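Local coordinates for protein 2-aminomuconate 6-semialdehyde dehydrogenase (Burkholderia cenocepacia, PDB 4U3W) that probably catalyses the oxidation of 2-aminomuconate 6-semialdehyde to 2-aminomuconate, as an NAD(P)-dependent member of the aldehyde dehydrogenase family, at residues R296-L307 and V460-R468. Sequence-based numbering, arbitrary orientation.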
ATOM      1  N   ARG A 296       0.902  34.656  11.916  1.00 31.27           N
ATOM      2  CA  ARG A 296       0.290  33.442  12.451  1.00 30.29           C
ATOM      3  C   ARG A 296       1.315  32.470  13.033  1.00 27.71           C
ATOM      4  O   ARG A 296       1.145  31.942  14.148  1.00 28.68           O
ATOM      5  CB  ARG A 296      -0.455  32.692  11.329  1.00 37.48           C
ATOM      6  CG  ARG A 296      -1.963  32.720  11.283  1.00 44.95           C
ATOM      7  CD  ARG A 296      -2.522  31.622  10.284  1.00 50.52           C
ATOM      8  NE  ARG A 296      -2.988  30.423  11.002  1.00 51.40           N
ATOM      9  CZ  ARG A 296      -2.661  29.150  10.739  1.00 50.91           C
ATOM     10  NH1 ARG A 296      -1.838  28.842   9.739  1.00 49.58           N
ATOM     11  NH2 ARG A 296      -3.184  28.171  11.482  1.00 52.46           N
ATOM     12  N   SER A 297       2.347  32.157  12.253  1.00 26.09           N
ATOM     13  CA  SER A 297       3.293  31.090  12.654  1.00 27.53           C
ATOM     14  C   SER A 297       4.163  31.598  13.811  1.00 29.45           C
ATOM     15  O   SER A 297       4.725  30.805  14.564  1.00 27.75           O
ATOM     16  CB  SER A 297       4.171  30.614  11.481  1.00 27.80           C
ATOM     17  OG  SER A 297       4.968  31.675  10.927  1.00 28.81           O
ATOM     18  N   SER A 298       4.261  32.911  13.979  1.00 26.06           N
ATOM     19  CA  SER A 298       5.032  33.426  15.103  1.00 29.68           C
ATOM     20  C   SER A 298       4.251  33.645  16.408  1.00 30.43           C
ATOM     21  O   SER A 298       4.831  33.484  17.504  1.00 30.05           O
ATOM     22  CB  SER A 298       5.738  34.756  14.741  1.00 31.42           C
ATOM     23  OG  SER A 298       6.563  34.589  13.582  1.00 31.95           O
ATOM     24  N   PHE A 299       2.985  34.061  16.319  1.00 29.15           N
ATOM     25  CA  PHE A 299       2.281  34.513  17.526  1.00 29.38           C
ATOM     26  C   PHE A 299       1.013  33.718  17.885  1.00 30.50           C
ATOM     27  O   PHE A 299       0.364  34.025  18.875  1.00 31.34           O
ATOM     28  CB  PHE A 299       1.940  35.993  17.379  1.00 31.02           C
ATOM     29  CG  PHE A 299       3.149  36.868  17.057  1.00 33.74           C
ATOM     30  CD1 PHE A 299       4.305  36.814  17.850  1.00 35.62           C
ATOM     31  CD2 PHE A 299       3.129  37.742  15.963  1.00 32.29           C
ATOM     32  CE1 PHE A 299       5.434  37.628  17.551  1.00 33.06           C
ATOM     33  CE2 PHE A 299       4.227  38.550  15.672  1.00 32.58           C
ATOM     34  CZ  PHE A 299       5.389  38.492  16.484  1.00 33.65           C
ATOM     35  N   THR A 300       0.688  32.676  17.112  1.00 29.23           N
ATOM     36  CA  THR A 300      -0.403  31.764  17.486  1.00 26.70           C
ATOM     37  C   THR A 300      -0.179  31.206  18.914  1.00 28.61           C
ATOM     38  O   THR A 300       0.936  30.777  19.241  1.00 29.03           O
ATOM     39  CB  THR A 300      -0.524  30.583  16.490  1.00 26.79           C
ATOM     40  OG1 THR A 300      -1.016  31.068  15.221  1.00 29.53           O
ATOM     41  CG2 THR A 300      -1.501  29.497  17.027  1.00 31.91           C
ATOM     42  N   ASN A 301      -1.216  31.211  19.754  1.00 29.50           N
ATOM     43  CA  ASN A 301      -1.085  30.697  21.154  1.00 27.58           C
ATOM     44  C   ASN A 301       0.037  31.390  21.907  1.00 28.86           C
ATOM     45  O   ASN A 301       0.759  30.741  22.674  1.00 28.53           O
ATOM     46  CB  ASN A 301      -0.833  29.137  21.158  1.00 28.94           C
ATOM     47  CG  ASN A 301      -1.214  28.439  22.493  1.00 41.82           C
ATOM     48  OD1 ASN A 301      -2.201  28.795  23.144  1.00 39.88           O
ATOM     49  ND2 ASN A 301      -0.424  27.408  22.887  1.00 43.52           N
ATOM     50  N   ALA A 302       0.214  32.683  21.651  1.00 29.36           N
ATOM     51  CA  ALA A 302       1.292  33.484  22.228  1.00 29.06           C
ATOM     52  C   ALA A 302       2.670  32.872  21.937  1.00 27.00           C
ATOM     53  O   ALA A 302       3.574  32.953  22.772  1.00 28.03           O
ATOM     54  CB  ALA A 302       1.077  33.696  23.765  1.00 30.00           C
ATOM     55  N   GLY A 303       2.836  32.276  20.741  1.00 27.56           N
ATOM     56  CA  GLY A 303       4.119  31.682  20.351  1.00 28.58           C
ATOM     57  C   GLY A 303       4.433  30.348  21.070  1.00 32.68           C
ATOM     58  O   GLY A 303       5.536  29.821  20.971  1.00 35.99           O
ATOM     59  N   GLN A 304       3.445  29.786  21.758  1.00 29.95           N
ATOM     60  CA  GLN A 304       3.653  28.546  22.544  1.00 30.31           C
ATOM     61  C   GLN A 304       3.184  27.284  21.769  1.00 32.47           C
ATOM     62  O   GLN A 304       2.316  26.525  22.218  1.00 33.19           O
ATOM     63  CB  GLN A 304       2.926  28.671  23.881  1.00 29.70           C
ATOM     64  CG  GLN A 304       3.392  29.843  24.767  1.00 27.75           C
ATOM     65  CD  GLN A 304       2.488  30.025  26.011  1.00 32.13           C
ATOM     66  OE1 GLN A 304       2.965  29.957  27.152  1.00 32.30           O
ATOM     67  NE2 GLN A 304       1.194  30.309  25.786  1.00 31.91           N
ATOM     68  N   VAL A 305       3.708  27.095  20.565  1.00 33.60           N
ATOM     69  CA  VAL A 305       3.447  25.863  19.803  1.00 33.95           C
ATOM     70  C   VAL A 305       4.799  25.368  19.400  1.00 33.16           C
ATOM     71  O   VAL A 305       5.654  26.192  19.071  1.00 36.73           O
ATOM     72  CB  VAL A 305       2.576  26.104  18.602  1.00 36.69           C
ATOM     73  CG1 VAL A 305       2.162  24.753  17.994  1.00 39.25           C
ATOM     74  CG2 VAL A 305       1.346  26.869  19.012  1.00 36.63           C
ATOM     75  N   CYS A 306       5.029  24.059  19.427  1.00 30.39           N
ATOM     76  CA  CYS A 306       6.363  23.549  19.078  1.00 31.13           C
ATOM     77  C   CYS A 306       6.727  23.920  17.643  1.00 29.23           C
ATOM     78  O   CYS A 306       7.910  23.998  17.270  1.00 28.90           O
ATOM     79  CB  CYS A 306       6.432  22.019  19.264  1.00 31.92           C
ATOM     80  SG  CYS A 306       5.312  21.039  18.226  1.00 42.91           S
ATOM     81  N   LEU A 307       5.677  24.134  16.854  1.00 26.26           N
ATOM     82  CA  LEU A 307       5.790  24.412  15.419  1.00 29.65           C
ATOM     83  C   LEU A 307       6.000  25.890  15.049  1.00 29.69           C
ATOM     84  O   LEU A 307       6.143  26.235  13.837  1.00 28.40           O
ATOM     85  CB  LEU A 307       4.543  23.909  14.735  1.00 25.40           C
ATOM     86  CG  LEU A 307       4.218  22.411  14.905  1.00 30.31           C
ATOM     87  CD1 LEU A 307       2.789  22.139  14.462  1.00 32.77           C
ATOM     88  CD2 LEU A 307       5.238  21.549  14.117  1.00 31.94           C
ATOM     89  N   VAL A 460       7.429  20.153   6.009  1.00 26.23           N
ATOM     90  CA  VAL A 460       7.701  21.456   5.340  1.00 27.47           C
ATOM     91  C   VAL A 460       6.390  21.944   4.720  1.00 26.19           C
ATOM     92  O   VAL A 460       5.806  21.175   3.930  1.00 25.71           O
ATOM     93  CB  VAL A 460       8.766  21.362   4.207  1.00 27.06           C
ATOM     94  CG1 VAL A 460       8.943  22.777   3.496  1.00 24.79           C
ATOM     95  CG2 VAL A 460      10.142  20.782   4.719  1.00 24.63           C
ATOM     96  N   TRP A 461       5.913  23.141   5.124  1.00 23.73           N
ATOM     97  CA  TRP A 461       4.746  23.763   4.484  1.00 25.22           C
ATOM     98  C   TRP A 461       5.175  24.778   3.393  1.00 27.44           C
ATOM     99  O   TRP A 461       6.153  25.475   3.577  1.00 29.12           O
ATOM    100  CB  TRP A 461       3.853  24.487   5.505  1.00 27.37           C
ATOM    101  CG  TRP A 461       3.089  23.561   6.388  1.00 31.86           C
ATOM    102  CD1 TRP A 461       1.976  22.788   6.052  1.00 33.05           C
ATOM    103  CD2 TRP A 461       3.362  23.288   7.762  1.00 33.30           C
ATOM    104  NE1 TRP A 461       1.562  22.064   7.145  1.00 33.80           N
ATOM    105  CE2 TRP A 461       2.396  22.340   8.203  1.00 36.22           C
ATOM    106  CE3 TRP A 461       4.335  23.736   8.650  1.00 35.29           C
ATOM    107  CZ2 TRP A 461       2.384  21.835   9.509  1.00 36.14           C
ATOM    108  CZ3 TRP A 461       4.308  23.240   9.985  1.00 35.50           C
ATOM    109  CH2 TRP A 461       3.346  22.304  10.379  1.00 35.60           C
ATOM    110  N   VAL A 462       4.436  24.812   2.261  1.00 25.71           N
ATOM    111  CA  VAL A 462       4.701  25.782   1.207  1.00 25.24           C
ATOM    112  C   VAL A 462       3.443  26.658   1.079  1.00 22.36           C
ATOM    113  O   VAL A 462       2.332  26.126   0.749  1.00 26.05           O
ATOM    114  CB  VAL A 462       5.050  25.082  -0.162  1.00 27.10           C
ATOM    115  CG1 VAL A 462       5.446  26.150  -1.217  1.00 26.54           C
ATOM    116  CG2 VAL A 462       6.222  24.119   0.051  1.00 28.73           C
ATOM    117  N   ASN A 463       3.606  27.948   1.389  1.00 37.38           N
ATOM    118  CA  ASN A 463       2.496  28.877   1.432  1.00 36.44           C
ATOM    119  C   ASN A 463       1.396  28.476   2.429  1.00 40.62           C
ATOM    120  O   ASN A 463       0.210  28.667   2.173  1.00 35.42           O
ATOM    121  CB  ASN A 463       1.906  29.081  -0.015  1.00 36.48           C
ATOM    122  CG  ASN A 463       2.944  29.666  -0.979  1.00 36.96           C
ATOM    123  OD1 ASN A 463       3.844  30.392  -0.542  1.00 36.92           O
ATOM    124  ND2 ASN A 463       2.846  29.325  -2.279  1.00 37.51           N
ATOM    125  N   ALA A 464       1.800  27.936   3.584  1.00 36.07           N
ATOM    126  CA  ALA A 464       0.880  27.517   4.595  1.00 35.68           C
ATOM    127  C   ALA A 464       1.680  27.338   5.921  1.00 35.88           C
ATOM    128  O   ALA A 464       2.890  27.469   5.933  1.00 36.36           O
ATOM    129  CB  ALA A 464       0.171  26.193   4.186  1.00 35.99           C
ATOM    130  N   TRP A 465       0.968  27.019   6.982  1.00 35.59           N
ATOM    131  CA  TRP A 465       1.579  26.711   8.270  1.00 35.85           C
ATOM    132  C   TRP A 465       0.543  25.966   9.145  1.00 37.77           C
ATOM    133  O   TRP A 465      -0.641  26.301   9.152  1.00 35.11           O
ATOM    134  CB  TRP A 465       2.091  27.995   8.955  1.00 35.57           C
ATOM    135  CG  TRP A 465       2.688  27.716  10.338  1.00 35.91           C
ATOM    136  CD1 TRP A 465       3.903  27.154  10.612  1.00 36.67           C
ATOM    137  CD2 TRP A 465       2.038  27.921  11.600  1.00 35.58           C
ATOM    138  NE1 TRP A 465       4.074  27.031  12.007  1.00 36.83           N
ATOM    139  CE2 TRP A 465       2.946  27.500  12.628  1.00 36.18           C
ATOM    140  CE3 TRP A 465       0.803  28.450  11.971  1.00 34.92           C
ATOM    141  CZ2 TRP A 465       2.641  27.579  13.991  1.00 36.14           C
ATOM    142  CZ3 TRP A 465       0.494  28.527  13.340  1.00 35.29           C
ATOM    143  CH2 TRP A 465       1.425  28.074  14.339  1.00 35.51           C
ATOM    144  N   PHE A 466       1.003  24.923   9.818  1.00 36.13           N
ATOM    145  CA  PHE A 466       0.197  24.177  10.799  1.00 36.03           C
ATOM    146  C   PHE A 466      -1.121  23.688  10.155  1.00 40.20           C
ATOM    147  O   PHE A 466      -2.206  23.838  10.720  1.00 39.70           O
ATOM    148  CB  PHE A 466      -0.031  25.040  12.043  1.00 35.72           C
ATOM    149  CG  PHE A 466      -0.463  24.264  13.301  1.00 38.07           C
ATOM    150  CD1 PHE A 466      -0.343  22.889  13.380  1.00 36.25           C
ATOM    151  CD2 PHE A 466      -0.940  24.944  14.401  1.00 38.80           C
ATOM    152  CE1 PHE A 466      -0.742  22.185  14.526  1.00 37.80           C
ATOM    153  CE2 PHE A 466      -1.331  24.244  15.582  1.00 39.26           C
ATOM    154  CZ  PHE A 466      -1.225  22.875  15.628  1.00 37.16           C
ATOM    155  N   VAL A 467      -0.992  23.115   8.952  1.00 37.92           N
ATOM    156  CA  VAL A 467      -2.070  22.370   8.286  1.00 37.61           C
ATOM    157  C   VAL A 467      -1.804  20.902   8.490  1.00 40.84           C
ATOM    158  O   VAL A 467      -0.824  20.350   7.966  1.00 43.99           O
ATOM    159  CB  VAL A 467      -2.149  22.692   6.792  1.00 37.77           C
ATOM    160  CG1 VAL A 467      -3.129  21.724   6.084  1.00 38.78           C
ATOM    161  CG2 VAL A 467      -2.577  24.143   6.657  1.00 36.32           C
ATOM    162  N   ARG A 468      -2.677  20.273   9.260  1.00 39.68           N
ATOM    163  CA  ARG A 468      -2.421  18.933   9.735  1.00 43.62           C
ATOM    164  C   ARG A 468      -3.431  17.922   9.209  1.00 46.17           C
ATOM    165  O   ARG A 468      -4.524  17.775   9.769  1.00 48.79           O
ATOM    166  CB  ARG A 468      -2.420  18.938  11.260  1.00 46.22           C
ATOM    167  CG  ARG A 468      -1.277  19.763  11.846  1.00 49.15           C
ATOM    168  CD  ARG A 468       0.010  18.919  11.957  1.00 50.52           C
ATOM    169  NE  ARG A 468      -0.201  17.722  12.782  1.00 51.20           N
ATOM    170  CZ  ARG A 468      -0.348  16.492  12.286  1.00 50.51           C
ATOM    171  NH1 ARG A 468      -0.283  16.284  10.970  1.00 49.86           N
ATOM    172  NH2 ARG A 468      -0.546  15.464  13.104  1.00 48.58           N
TER
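The indole of Trp-465 is the bump of this contact, laid face-on against the end of helix 287-299 with its NE1 edge turned to Leu-307. Its CG lies anti to the backbone N (chi1 178°), which carries the ring across to the helix. Ser-297 covers one face with CB and CA, CB sitting 3.3 Å from the centroid of the Trp-465 five-membered ring, almost on the normal, a CH-pi contact; its OG is hydrogen-bonded to Ser-309 OG. The opposite face takes Phe-466 CB near the rim. Trp-465 NE1 donates to Leu-307 O (2.9 Å, 161°), in the ring plane but from above the carbonyl plane. Residues 296-307 hold the last turn of helix 287-299 and a loop matching the family's Asn-Ala-Gly-Gln-Val-Cys signature, leading to strand 309-315. That strand shares the catalytic-domain sheet of the aldehyde dehydrogenase fold with strand 459-462, its outermost strand here, continued by a strand of a second subunit. Leu-307 CD1 sits in the corner made by two rings, 3.4 Å from Phe-466 CD1 and 4.1 Å from Trp-461 CH2, meeting the latter ring at its edge. Val-305 CG1 borders Phe-466 CE2. On the outer side Arg-296, bent at chi3 (100°), folds back until NH1 donates a hydrogen bond to Trp-465 O (2.9 Å), with Trp-465 CE3 under one guanidinium face. Thr-300 closes the far end of the indole, CB 3.8 Å from Trp-465 CH2, while its OG1 donates to Arg-296 O.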